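Local atomic coordinates of sensor protein (Geobacter sulfurreducens, PDB entry 3H7M), a protein that probably works as a membrane-bound sensor histidine kinase, of which this chain is the sensor domain, built like a family 3 periplasmic solute-binding protein. Residues R19-Y24 with Q191-A196; R42-V47 with A206-G211; E46-T51 with L212-K217; A110-L115 with E130-R135. All blocks are in the same frame, centred on the assembly; numbering follows the deposited sequence.

All four contacts are mainly apolar, and none is bridged by a hydrogen bond or salt bridge between its two segments. Interaction 1 is buried near the centre of the chain and brings three tyrosines together. Interactions 2 and 3 join the same two helices, 36-48 and 202-218, and share E46 and V47. Interaction 2 is buried. Interaction 3 continues it toward the helix end with partly buried aliphatic and sulfur contacts. Y195, from the strand of interaction 1, packs on I44 and F208 of interaction 2. Interaction 4 is partly buried and lies apart, on the opposite side of the chain's centre from interactions 2 and 3.

Interaction 1 of 4, residues R19-Y24 with Q191-A196; sequences RDYPPY and QRYGYA
Y193 reaches from strand 181-198 and sets its ring and hydroxyl against Y21 and Y24. The closer packing is at Y24. Its CB lies 3.8 Å from Y193 OH, and Y24 CG lies 4.1 Å from Y193 CE2. The two ring centroids are 5.1 Å apart with the planes inclined at 43°, so the pair is neither a flat stack nor a T. Y193 holds its CG anti to the backbone N (chi1 -172°), and the ring extends from the strand to residues 19-24. Y24 and Y193 are both buried. The Y193 hydroxyl is hydrogen-bonded to N37, which gives this buried polar end a mate and ties the tyrosine to helix 36-48. The Y21 side is looser. Y21 CD2 is 3.8 Å from Y193 OH, but the nearest ring carbons, Y21 CE2 and Y193 CE1, are 4.4 Å apart. Y21 is partly exposed, and its side chain slides past Y193 in the opposite direction. The turn carrying Y21 and Y24 includes a cis peptide before P23. Y24 also touches V167 and P168 of helix 166-175. The contact joins strand 20-21 and the turn after it to a long strand of the main sheet, within the family 3 solute-binding protein fold.

Interaction 2 of 4, residues R42-V47 with A206-G211; sequences RAIAEV and ARFSEG
I44 is the main contact residue of residues 42-47 of helix 36-48 and meets both F208 and G211. The axes of the two short helical segments pass 9.3 Å apart, with 101° between their directions. The I44 branches divide the work. CG2, anti to the backbone N, reaches the F208 ring, with I44 CG2 3.9 Å from F208 CD1. The two side chains cross at about a right angle. I44 CG1 lies 3.9 Å from the carbonyl carbon G211 C, and I44 CD1 lies 4.0 Å from F208 O. An alanine here is likely to open a gap beside F208 and take away part of the cover over the backbone at G211, leaving V47 as the remaining contact there. The missing side chain of G211 lets the helices come close at I44: I44 CA and G211 CA are 4.9 Å apart, and a CB on G211 would collide with I44 CG2. One turn later, V47 CG2 comes within 4.1 Å of G211 CA. M50 packs on I44 and F208 beside this crossing. A43 touches Q220 and I224 of helix 220-227, and the F208 ring stacks on Y195 of strand 181-198.

Interaction 3 of 4, residues E46-T51 with L212-K217; sequences EVMGMT and LAILRK
V47 and M48 pack against I214 and L215 where the last turn of helix 36-48 meets helix 202-218. This end of the helix is finished by a Schellman motif. G49 leaves helical geometry with a positive phi of 64°, and two bonds lead back into the last turn. The contacts across the pair of segments are apolar. The two methyls of V47 take different partners: V47 CG1 lies 4.2 Å from L215 CD2, and V47 CG2 lies 4.2 Å from I214 CD1. I214 and V47 point toward each other's segments and are both partly exposed. L215 is buried and brings only the end of its side chain near V47. It also packs on A43 and I44, which extends the joint toward the interior. Within residues 212-217 of helix 202-218 the helical backbone bonds continue, R216 N reaching L212 O at 3.0 Å. R216 takes no part in the contact with 46-51; it makes a cation-pi contact with Y221. The thioether forms the remaining link. The M48 chain is bent at both chi2 (-49°) and chi3 (-65°), which folds its sulfur back toward helix 202-218. I214 CD1 is then the atom that meets M48 SD, at 4.1 Å.

Interaction 4 of 4, residues A110-L115 with E130-R135; sequences AGLEDL and EYLAER
The Y131 ring carries the R135 guanidinium on one face, and its CE1 touches L112 CD1 at 3.7 Å. R135 NH1 sits 3.1 Å above the ring plane, offset toward the rim. Seen from the other group, Y131 CZ lies over the centre of one guanidinium face. The edge of that guanidinium is also used: Y131 O lies in its plane, and R135 NH1 makes a weak hydrogen bond to it at 3.3 Å. The arginine therefore folds back over the tyrosine of its own segment, and the weak bond and the face contact together probably steady the guanidinium. The L112 and Y131 side chains run at about a right angle.

The contact between the segments rests on one methyl. L112 CD1 touches Y131 and also reaches L132 CD2 at 4.1 Å. L112 has its CG between the backbone N and the carbonyl carbon (chi1 43°), and CD1 extends from there to the helix. L132 is buried and packs further on L122 of strand 120-123. Y131 is partly exposed and forms the outer side.

Residues 110-115 are held in shape by their own bonds. A110 N donates to D114 OD1 at 3.2 Å, meeting the anti side of the carboxylate 27° out of its plane. D114 N bonds to G111 O at 3.1 Å. From outside, Y137 OH adds a weak bond to L112 O. The contact packs the loop leading into strand 120-123 against helix 127-133, which follows that strand, within a beta-alpha unit of the solute-binding protein fold.

Interaction 1 of 4, residues R19-Y24 with Q191-A196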
loop_
_atom_site.group_PDB
_atom_site.type_symbol
_atom_site.label_atom_id
_atom_site.label_comp_id
_atom_site.label_asym_id
_atom_site.label_seq_id
_atom_site.Cartn_x
_atom_site.Cartn_y
_atom_site.Cartn_z
ATOM N N ARG A 19 -9.469 -1.191 0.109
ATOM C CA ARG A 19 -10.224 -2.429 0.280
ATOM C C ARG A 19 -9.567 -3.596 -0.477
ATOM O O ARG A 19 -9.888 -4.764 -0.223
ATOM C CB ARG A 19 -11.678 -2.216 -0.177
ATOM C CG ARG A 19 -12.033 -2.783 -1.542
ATOM C CD ARG A 19 -13.363 -2.221 -2.100
ATOM N NE ARG A 19 -14.562 -2.598 -1.347
ATOM C CZ ARG A 19 -14.940 -3.849 -1.069
ATOM N NH1 ARG A 19 -14.216 -4.896 -1.469
ATOM N NH2 ARG A 19 -16.065 -4.055 -0.395
ATOM N N ASP A 20 -8.617 -3.274 -1.361
ATOM C CA ASP A 20 -7.906 -4.274 -2.171
ATOM C C ASP A 20 -6.377 -4.138 -2.243
ATOM O O ASP A 20 -5.822 -3.955 -3.333
ATOM C CB ASP A 20 -8.437 -4.259 -3.604
ATOM C CG ASP A 20 -9.788 -4.909 -3.730
ATOM O OD1 ASP A 20 -9.898 -6.107 -3.402
ATOM O OD2 ASP A 20 -10.742 -4.227 -4.159
ATOM N N TYR A 21 -5.696 -4.249 -1.105
ATOM C CA TYR A 21 -4.245 -4.131 -1.095
ATOM C C TYR A 21 -3.611 -5.196 -0.184
ATOM O O TYR A 21 -2.900 -4.872 0.763
ATOM C CB TYR A 21 -3.835 -2.720 -0.620
ATOM C CG TYR A 21 -2.554 -2.193 -1.241
ATOM C CD1 TYR A 21 -2.528 -1.799 -2.580
ATOM C CD2 TYR A 21 -1.355 -2.132 -0.507
ATOM C CE1 TYR A 21 -1.352 -1.362 -3.186
ATOM C CE2 TYR A 21 -0.168 -1.703 -1.104
ATOM C CZ TYR A 21 -0.177 -1.318 -2.453
ATOM O OH TYR A 21 0.973 -0.903 -3.091
ATOM N N PRO A 22 -3.869 -6.486 -0.455
ATOM C CA PRO A 22 -3.294 -7.545 0.373
ATOM C C PRO A 22 -1.812 -7.686 0.130
ATOM O O PRO A 22 -1.318 -7.400 -0.945
ATOM C CB PRO A 22 -4.064 -8.783 -0.075
ATOM C CG PRO A 22 -4.286 -8.502 -1.520
ATOM C CD PRO A 22 -4.761 -7.066 -1.471
ATOM N N PRO A 23 -1.075 -8.142 1.133
ATOM C CA PRO A 23 -1.509 -8.536 2.469
ATOM C C PRO A 23 -1.540 -7.395 3.483
ATOM O O PRO A 23 -1.709 -7.653 4.672
ATOM C CB PRO A 23 -0.466 -9.563 2.840
ATOM C CG PRO A 23 0.763 -8.914 2.331
ATOM C CD PRO A 23 0.346 -8.469 0.946
ATOM N N TYR A 24 -1.372 -6.149 3.034
ATOM C CA TYR A 24 -1.371 -5.022 3.958
ATOM C C TYR A 24 -2.739 -4.710 4.505
ATOM O O TYR A 24 -2.908 -4.577 5.718
ATOM C CB TYR A 24 -0.783 -3.778 3.301
ATOM C CG TYR A 24 0.659 -3.984 2.891
ATOM C CD1 TYR A 24 1.606 -4.385 3.812
ATOM C CD2 TYR A 24 1.055 -3.848 1.565
ATOM C CE1 TYR A 24 2.922 -4.654 3.430
ATOM C CE2 TYR A 24 2.364 -4.120 1.174
ATOM C CZ TYR A 24 3.287 -4.520 2.108
ATOM O OH TYR A 24 4.587 -4.769 1.715
ATOM N N GLN A 191 9.713 2.079 -0.767
ATOM C CA GLN A 191 8.874 3.120 -0.176
ATOM C C GLN A 191 8.715 3.001 1.334
ATOM O O GLN A 191 8.763 1.896 1.888
ATOM C CB GLN A 191 7.488 3.089 -0.810
ATOM C CG GLN A 191 7.508 3.244 -2.303
ATOM C CD GLN A 191 8.121 4.555 -2.708
ATOM O OE1 GLN A 191 7.589 5.622 -2.392
ATOM N NE2 GLN A 191 9.253 4.491 -3.401
ATOM N N ARG A 192 8.531 4.145 1.997
ATOM C CA ARG A 192 8.335 4.170 3.450
ATOM C C ARG A 192 6.827 4.219 3.579
ATOM O O ARG A 192 6.197 5.185 3.160
ATOM C CB ARG A 192 8.980 5.413 4.058
ATOM C CG ARG A 192 10.410 5.649 3.590
ATOM C CD ARG A 192 11.108 6.697 4.439
ATOM N NE ARG A 192 11.733 6.106 5.623
ATOM C CZ ARG A 192 11.995 6.778 6.737
ATOM N NH1 ARG A 192 11.678 8.063 6.816
ATOM N NH2 ARG A 192 12.565 6.163 7.771
ATOM N N TYR A 193 6.257 3.170 4.161
ATOM C CA TYR A 193 4.794 3.003 4.270
ATOM C C TYR A 193 4.288 3.012 5.728
ATOM O O TYR A 193 4.806 2.283 6.590
ATOM C CB TYR A 193 4.465 1.666 3.572
ATOM C CG TYR A 193 3.026 1.306 3.356
ATOM C CD1 TYR A 193 2.339 1.735 2.213
ATOM C CD2 TYR A 193 2.380 0.425 4.232
ATOM C CE1 TYR A 193 1.037 1.283 1.947
ATOM C CE2 TYR A 193 1.078 -0.050 3.972
ATOM C CZ TYR A 193 0.417 0.385 2.838
ATOM O OH TYR A 193 -0.873 -0.054 2.630
ATOM N N GLY A 194 3.268 3.819 6.009
ATOM C CA GLY A 194 2.791 3.868 7.385
ATOM C C GLY A 194 1.525 4.654 7.581
ATOM O O GLY A 194 0.779 4.888 6.630
ATOM N N TYR A 195 1.243 5.058 8.816
ATOM C CA TYR A 195 0.020 5.823 9.023
ATOM C C TYR A 195 0.205 7.262 8.586
ATOM O O TYR A 195 1.334 7.741 8.424
ATOM C CB TYR A 195 -0.410 5.809 10.490
ATOM C CG TYR A 195 -0.706 4.440 11.036
ATOM C CD1 TYR A 195 0.323 3.611 11.482
ATOM C CD2 TYR A 195 -2.014 3.960 11.088
ATOM C CE1 TYR A 195 0.062 2.346 11.958
ATOM C CE2 TYR A 195 -2.285 2.697 11.569
ATOM C CZ TYR A 195 -1.243 1.888 12.000
ATOM O OH TYR A 195 -1.509 0.613 12.445
ATOM N N ALA A 196 -0.923 7.937 8.399
ATOM C CA ALA A 196 -0.960 9.328 8.011
ATOM C C ALA A 196 -2.312 9.919 8.439
ATOM O O ALA A 196 -3.340 9.231 8.412
ATOM C CB ALA A 196 -0.772 9.448 6.527
#

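Interaction 2 of 4, residues R42-V47 with A206-G211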
loop_
_atom_site.group_PDB
_atom_site.type_symbol
_atom_site.label_atom_id
_atom_site.label_comp_id
_atom_site.label_asym_id
_atom_site.label_seq_id
_atom_site.Cartn_x
_atom_site.Cartn_y
_atom_site.Cartn_z
ATOM N N ARG A 42 -5.242 -2.513 15.013
ATOM C CA ARG A 42 -5.984 -3.012 16.154
ATOM C C ARG A 42 -5.072 -3.103 17.346
ATOM O O ARG A 42 -5.479 -2.786 18.472
ATOM C CB ARG A 42 -6.595 -4.392 15.896
ATOM C CG ARG A 42 -7.786 -4.382 14.946
ATOM C CD ARG A 42 -8.635 -5.643 15.097
ATOM N NE ARG A 42 -9.793 -5.640 14.199
ATOM C CZ ARG A 42 -9.913 -6.432 13.135
ATOM N NH1 ARG A 42 -8.952 -7.299 12.835
ATOM N NH2 ARG A 42 -10.987 -6.354 12.361
ATOM N N ALA A 43 -3.832 -3.523 17.116
ATOM C CA ALA A 43 -2.925 -3.658 18.241
ATOM C C ALA A 43 -2.637 -2.287 18.843
ATOM O O ALA A 43 -2.584 -2.147 20.056
ATOM C CB ALA A 43 -1.625 -4.342 17.827
ATOM N N ILE A 44 -2.462 -1.281 17.993
ATOM C CA ILE A 44 -2.180 0.070 18.458
ATOM C C ILE A 44 -3.384 0.608 19.245
ATOM O O ILE A 44 -3.227 1.203 20.313
ATOM C CB ILE A 44 -1.882 1.000 17.257
ATOM C CG1 ILE A 44 -0.449 0.777 16.766
ATOM C CG2 ILE A 44 -2.121 2.451 17.632
ATOM C CD1 ILE A 44 -0.074 1.646 15.562
ATOM N N ALA A 45 -4.581 0.384 18.710
ATOM C CA ALA A 45 -5.813 0.839 19.343
ATOM C C ALA A 45 -5.862 0.263 20.729
ATOM O O ALA A 45 -6.277 0.909 21.682
ATOM C CB ALA A 45 -6.998 0.358 18.569
ATOM N N GLU A 46 -5.405 -0.968 20.844
ATOM C CA GLU A 46 -5.445 -1.589 22.131
ATOM C C GLU A 46 -4.464 -1.009 23.118
ATOM O O GLU A 46 -4.823 -0.831 24.272
ATOM C CB GLU A 46 -5.234 -3.090 22.020
ATOM C CG GLU A 46 -5.336 -3.752 23.343
ATOM C CD GLU A 46 -5.521 -5.225 23.238
ATOM O OE1 GLU A 46 -4.734 -5.866 22.509
ATOM O OE2 GLU A 46 -6.445 -5.743 23.898
ATOM N N VAL A 47 -3.238 -0.694 22.713
ATOM C CA VAL A 47 -2.331 -0.159 23.724
ATOM C C VAL A 47 -2.601 1.317 24.035
ATOM O O VAL A 47 -2.314 1.774 25.125
ATOM C CB VAL A 47 -0.837 -0.325 23.342
ATOM C CG1 VAL A 47 -0.562 -1.759 22.883
ATOM C CG2 VAL A 47 -0.459 0.676 22.294
ATOM N N ALA A 206 0.571 11.817 16.981
ATOM C CA ALA A 206 1.383 11.342 18.103
ATOM C C ALA A 206 0.778 10.129 18.783
ATOM O O ALA A 206 1.477 9.295 19.371
ATOM C CB ALA A 206 1.569 12.472 19.124
ATOM N N ARG A 207 -0.535 10.050 18.705
ATOM C CA ARG A 207 -1.250 8.950 19.303
ATOM C C ARG A 207 -0.774 7.674 18.585
ATOM O O ARG A 207 -0.388 6.684 19.219
ATOM C CB ARG A 207 -2.742 9.190 19.097
ATOM C CG ARG A 207 -3.653 8.457 20.046
ATOM C CD ARG A 207 -3.999 9.262 21.293
ATOM N NE ARG A 207 -5.143 8.643 21.962
ATOM C CZ ARG A 207 -6.406 8.735 21.535
ATOM N NH1 ARG A 207 -6.699 9.434 20.440
ATOM N NH2 ARG A 207 -7.378 8.103 22.189
ATOM N N PHE A 208 -0.756 7.719 17.257
ATOM C CA PHE A 208 -0.321 6.566 16.473
ATOM C C PHE A 208 1.164 6.288 16.530
ATOM O O PHE A 208 1.575 5.128 16.652
ATOM C CB PHE A 208 -0.785 6.717 15.022
ATOM C CG PHE A 208 -2.215 6.298 14.817
ATOM C CD1 PHE A 208 -2.540 4.955 14.635
ATOM C CD2 PHE A 208 -3.246 7.216 14.929
ATOM C CE1 PHE A 208 -3.879 4.538 14.576
ATOM C CE2 PHE A 208 -4.587 6.810 14.874
ATOM C CZ PHE A 208 -4.902 5.473 14.699
ATOM N N SER A 209 1.975 7.338 16.489
ATOM C CA SER A 209 3.418 7.153 16.511
ATOM C C SER A 209 3.833 6.464 17.792
ATOM O O SER A 209 4.689 5.579 17.798
ATOM C CB SER A 209 4.127 8.502 16.402
ATOM O OG SER A 209 3.555 9.284 15.373
ATOM N N GLU A 210 3.211 6.887 18.879
ATOM C CA GLU A 210 3.492 6.339 20.193
ATOM C C GLU A 210 3.091 4.855 20.243
ATOM O O GLU A 210 3.836 4.009 20.757
ATOM C CB GLU A 210 2.718 7.153 21.237
ATOM C CG GLU A 210 3.276 7.088 22.647
ATOM C CD GLU A 210 2.467 7.927 23.638
ATOM O OE1 GLU A 210 1.988 9.020 23.253
ATOM O OE2 GLU A 210 2.321 7.498 24.803
ATOM N N GLY A 211 1.906 4.542 19.717
ATOM C CA GLY A 211 1.467 3.152 19.688
ATOM C C GLY A 211 2.459 2.302 18.889
ATOM O O GLY A 211 2.879 1.231 19.330
#

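Interaction 3 of 4, residues E46-T51 with L212-K217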
loop_
_atom_site.group_PDB
_atom_site.type_symbol
_atom_site.label_atom_id
_atom_site.label_comp_id
_atom_site.label_asym_id
_atom_site.label_seq_id
_atom_site.Cartn_x
_atom_site.Cartn_y
_atom_site.Cartn_z
ATOM N N GLU A 46 -5.405 -0.968 20.844
ATOM C CA GLU A 46 -5.445 -1.589 22.131
ATOM C C GLU A 46 -4.464 -1.009 23.118
ATOM O O GLU A 46 -4.823 -0.831 24.272
ATOM C CB GLU A 46 -5.234 -3.090 22.020
ATOM C CG GLU A 46 -5.336 -3.752 23.343
ATOM C CD GLU A 46 -5.521 -5.225 23.238
ATOM O OE1 GLU A 46 -4.734 -5.866 22.509
ATOM O OE2 GLU A 46 -6.445 -5.743 23.898
ATOM N N VAL A 47 -3.238 -0.694 22.713
ATOM C CA VAL A 47 -2.331 -0.159 23.724
ATOM C C VAL A 47 -2.601 1.317 24.035
ATOM O O VAL A 47 -2.314 1.774 25.125
ATOM C CB VAL A 47 -0.837 -0.325 23.342
ATOM C CG1 VAL A 47 -0.562 -1.759 22.883
ATOM C CG2 VAL A 47 -0.459 0.676 22.294
ATOM N N MET A 48 -3.164 2.045 23.083
ATOM C CA MET A 48 -3.449 3.467 23.270
ATOM C C MET A 48 -4.857 3.723 23.807
ATOM O O MET A 48 -5.266 4.875 23.981
ATOM C CB MET A 48 -3.291 4.227 21.945
ATOM C CG MET A 48 -1.926 4.106 21.312
ATOM S SD MET A 48 -0.618 4.427 22.481
ATOM C CE MET A 48 -0.967 6.189 22.841
ATOM N N GLY A 49 -5.590 2.647 24.060
ATOM C CA GLY A 49 -6.943 2.794 24.562
ATOM C C GLY A 49 -7.882 3.488 23.590
ATOM O O GLY A 49 -8.757 4.233 24.006
ATOM N N MET A 50 -7.702 3.256 22.293
ATOM C CA MET A 50 -8.558 3.860 21.269
ATOM C C MET A 50 -9.665 2.930 20.819
ATOM O O MET A 50 -9.622 1.712 21.019
ATOM C CB MET A 50 -7.782 4.188 19.996
ATOM C CG MET A 50 -6.735 5.253 20.067
ATOM S SD MET A 50 -6.019 5.434 18.405
ATOM C CE MET A 50 -4.813 4.186 18.472
ATOM N N THR A 51 -10.656 3.524 20.180
ATOM C CA THR A 51 -11.748 2.769 19.611
ATOM C C THR A 51 -11.666 3.139 18.143
ATOM O O THR A 51 -11.635 4.323 17.788
ATOM C CB THR A 51 -13.089 3.189 20.196
ATOM O OG1 THR A 51 -13.353 2.394 21.358
ATOM C CG2 THR A 51 -14.204 2.991 19.176
ATOM N N LEU A 212 2.865 2.797 17.722
ATOM C CA LEU A 212 3.821 2.059 16.891
ATOM C C LEU A 212 5.109 1.851 17.658
ATOM O O LEU A 212 5.641 0.735 17.724
ATOM C CB LEU A 212 4.107 2.825 15.599
ATOM C CG LEU A 212 5.002 2.161 14.557
ATOM C CD1 LEU A 212 4.485 0.748 14.187
ATOM C CD2 LEU A 212 5.011 3.059 13.341
ATOM N N ALA A 213 5.600 2.926 18.267
ATOM C CA ALA A 213 6.830 2.834 19.030
ATOM C C ALA A 213 6.680 1.811 20.150
ATOM O O ALA A 213 7.602 1.051 20.437
ATOM C CB ALA A 213 7.192 4.212 19.600
ATOM N N ILE A 214 5.504 1.779 20.777
ATOM C CA ILE A 214 5.289 0.830 21.860
ATOM C C ILE A 214 5.323 -0.604 21.351
ATOM O O ILE A 214 6.031 -1.450 21.915
ATOM C CB ILE A 214 3.959 1.084 22.574
ATOM C CG1 ILE A 214 4.024 2.398 23.355
ATOM C CG2 ILE A 214 3.661 -0.057 23.489
ATOM C CD1 ILE A 214 2.746 2.746 24.069
ATOM N N LEU A 215 4.559 -0.881 20.292
ATOM C CA LEU A 215 4.580 -2.236 19.689
ATOM C C LEU A 215 6.015 -2.679 19.355
ATOM O O LEU A 215 6.376 -3.838 19.554
ATOM C CB LEU A 215 3.739 -2.274 18.404
ATOM C CG LEU A 215 2.246 -2.052 18.640
ATOM C CD1 LEU A 215 1.478 -2.104 17.338
ATOM C CD2 LEU A 215 1.753 -3.089 19.646
ATOM N N ARG A 216 6.847 -1.759 18.866
ATOM C CA ARG A 216 8.219 -2.149 18.564
ATOM C C ARG A 216 9.034 -2.497 19.797
ATOM O O ARG A 216 9.807 -3.446 19.776
ATOM C CB ARG A 216 8.923 -1.069 17.768
ATOM C CG ARG A 216 8.303 -0.831 16.403
ATOM C CD ARG A 216 8.965 0.345 15.689
ATOM N NE ARG A 216 9.681 -0.087 14.492
ATOM C CZ ARG A 216 9.266 0.121 13.246
ATOM N NH1 ARG A 216 8.131 0.767 13.014
ATOM N NH2 ARG A 216 9.984 -0.341 12.229
ATOM N N LYS A 217 8.859 -1.773 20.895
ATOM C CA LYS A 217 9.651 -2.101 22.082
ATOM C C LYS A 217 9.167 -3.313 22.855
ATOM O O LYS A 217 9.922 -3.882 23.657
ATOM C CB LYS A 217 9.738 -0.900 23.023
ATOM C CG LYS A 217 10.317 0.322 22.345
ATOM C CD LYS A 217 10.660 1.423 23.336
ATOM C CE LYS A 217 11.377 2.566 22.652
ATOM N NZ LYS A 217 12.837 2.410 22.852
#

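Interaction 4 of 4, residues A110-L115 with E130-R135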
loop_
_atom_site.group_PDB
_atom_site.type_symbol
_atom_site.label_atom_id
_atom_site.label_comp_id
_atom_site.label_asym_id
_atom_site.label_seq_id
_atom_site.Cartn_x
_atom_site.Cartn_y
_atom_site.Cartn_z
ATOM N N ALA A 110 15.554 -5.646 -17.146
ATOM C CA ALA A 110 16.393 -5.580 -15.955
ATOM C C ALA A 110 16.186 -4.291 -15.157
ATOM O O ALA A 110 16.723 -4.129 -14.057
ATOM C CB ALA A 110 17.858 -5.736 -16.345
ATOM N N GLY A 111 15.396 -3.377 -15.710
ATOM C CA GLY A 111 15.137 -2.125 -15.030
ATOM C C GLY A 111 14.006 -1.388 -15.713
ATOM O O GLY A 111 13.637 -1.710 -16.843
ATOM N N LEU A 112 13.464 -0.382 -15.043
ATOM C CA LEU A 112 12.351 0.361 -15.600
ATOM C C LEU A 112 12.677 1.230 -16.807
ATOM O O LEU A 112 11.777 1.735 -17.475
ATOM C CB LEU A 112 11.667 1.173 -14.497
ATOM C CG LEU A 112 12.512 1.932 -13.480
ATOM C CD1 LEU A 112 11.547 2.547 -12.469
ATOM C CD2 LEU A 112 13.537 1.015 -12.776
ATOM N N GLU A 113 13.955 1.397 -17.114
ATOM C CA GLU A 113 14.303 2.184 -18.287
ATOM C C GLU A 113 13.994 1.331 -19.516
ATOM O O GLU A 113 13.657 1.851 -20.587
ATOM C CB GLU A 113 15.784 2.567 -18.267
ATOM C CG GLU A 113 16.754 1.402 -18.258
ATOM C CD GLU A 113 16.567 0.489 -17.064
ATOM O OE1 GLU A 113 16.339 1.003 -15.943
ATOM O OE2 GLU A 113 16.660 -0.745 -17.250
ATOM N N ASP A 114 14.099 0.014 -19.341
ATOM C CA ASP A 114 13.835 -0.936 -20.418
ATOM C C ASP A 114 12.352 -0.984 -20.757
ATOM O O ASP A 114 11.941 -1.671 -21.693
ATOM C CB ASP A 114 14.319 -2.332 -20.025
ATOM C CG ASP A 114 15.812 -2.379 -19.768
ATOM O OD1 ASP A 114 16.316 -3.438 -19.331
ATOM O OD2 ASP A 114 16.483 -1.352 -20.005
ATOM N N LEU A 115 11.555 -0.240 -20.000
ATOM C CA LEU A 115 10.115 -0.188 -20.217
ATOM C C LEU A 115 9.684 0.963 -21.110
ATOM O O LEU A 115 8.493 1.131 -21.386
ATOM C CB LEU A 115 9.385 -0.083 -18.874
ATOM C CG LEU A 115 9.049 -1.393 -18.136
ATOM C CD1 LEU A 115 10.263 -2.338 -18.074
ATOM C CD2 LEU A 115 8.554 -1.058 -16.737
ATOM N N GLU A 130 2.862 8.319 -10.454
ATOM C CA GLU A 130 3.515 9.623 -10.391
ATOM C C GLU A 130 4.969 9.520 -10.845
ATOM O O GLU A 130 5.424 10.287 -11.697
ATOM C CB GLU A 130 3.482 10.171 -8.964
ATOM C CG GLU A 130 2.099 10.499 -8.433
ATOM C CD GLU A 130 2.113 10.793 -6.941
ATOM O OE1 GLU A 130 3.022 11.525 -6.489
ATOM O OE2 GLU A 130 1.215 10.302 -6.221
ATOM N N TYR A 131 5.689 8.550 -10.295
ATOM C CA TYR A 131 7.093 8.393 -10.637
ATOM C C TYR A 131 7.407 8.140 -12.104
ATOM O O TYR A 131 8.416 8.619 -12.613
ATOM C CB TYR A 131 7.718 7.291 -9.781
ATOM C CG TYR A 131 9.196 7.080 -10.039
ATOM C CD1 TYR A 131 9.642 6.234 -11.065
ATOM C CD2 TYR A 131 10.159 7.721 -9.249
ATOM C CE1 TYR A 131 11.014 6.030 -11.290
ATOM C CE2 TYR A 131 11.529 7.529 -9.467
ATOM C CZ TYR A 131 11.944 6.685 -10.481
ATOM O OH TYR A 131 13.288 6.493 -10.668
ATOM N N LEU A 132 6.569 7.387 -12.802
ATOM C CA LEU A 132 6.869 7.119 -14.204
ATOM C C LEU A 132 6.306 8.187 -15.128
ATOM O O LEU A 132 6.715 8.302 -16.282
ATOM C CB LEU A 132 6.346 5.739 -14.619
ATOM C CG LEU A 132 7.020 4.498 -14.030
ATOM C CD1 LEU A 132 6.299 3.265 -14.561
ATOM C CD2 LEU A 132 8.512 4.454 -14.393
ATOM N N ALA A 133 5.346 8.946 -14.627
ATOM C CA ALA A 133 4.762 10.034 -15.409
ATOM C C ALA A 133 5.891 11.067 -15.561
ATOM O O ALA A 133 6.297 11.429 -16.677
ATOM C CB ALA A 133 3.573 10.643 -14.652
ATOM N N GLU A 134 6.415 11.485 -14.411
ATOM C CA GLU A 134 7.492 12.448 -14.325
ATOM C C GLU A 134 8.675 12.003 -15.139
ATOM O O GLU A 134 9.731 12.637 -15.112
ATOM C CB GLU A 134 7.938 12.631 -12.876
ATOM C CG GLU A 134 6.957 13.398 -12.013
ATOM C CD GLU A 134 7.466 13.582 -10.601
ATOM O OE1 GLU A 134 8.652 13.954 -10.445
ATOM O OE2 GLU A 134 6.678 13.362 -9.653
ATOM N N ARG A 135 8.515 10.917 -15.872
ATOM C CA ARG A 135 9.622 10.457 -16.667
ATOM C C ARG A 135 9.262 10.153 -18.111
ATOM O O ARG A 135 10.003 9.435 -18.807
ATOM C CB ARG A 135 10.278 9.258 -15.996
ATOM C CG ARG A 135 11.029 9.613 -14.721
ATOM C CD ARG A 135 11.920 8.456 -14.280
ATOM N NE ARG A 135 12.963 8.879 -13.350
ATOM C CZ ARG A 135 12.736 9.434 -12.164
ATOM N NH1 ARG A 135 11.485 9.637 -11.747
ATOM N NH2 ARG A 135 13.768 9.788 -11.402
#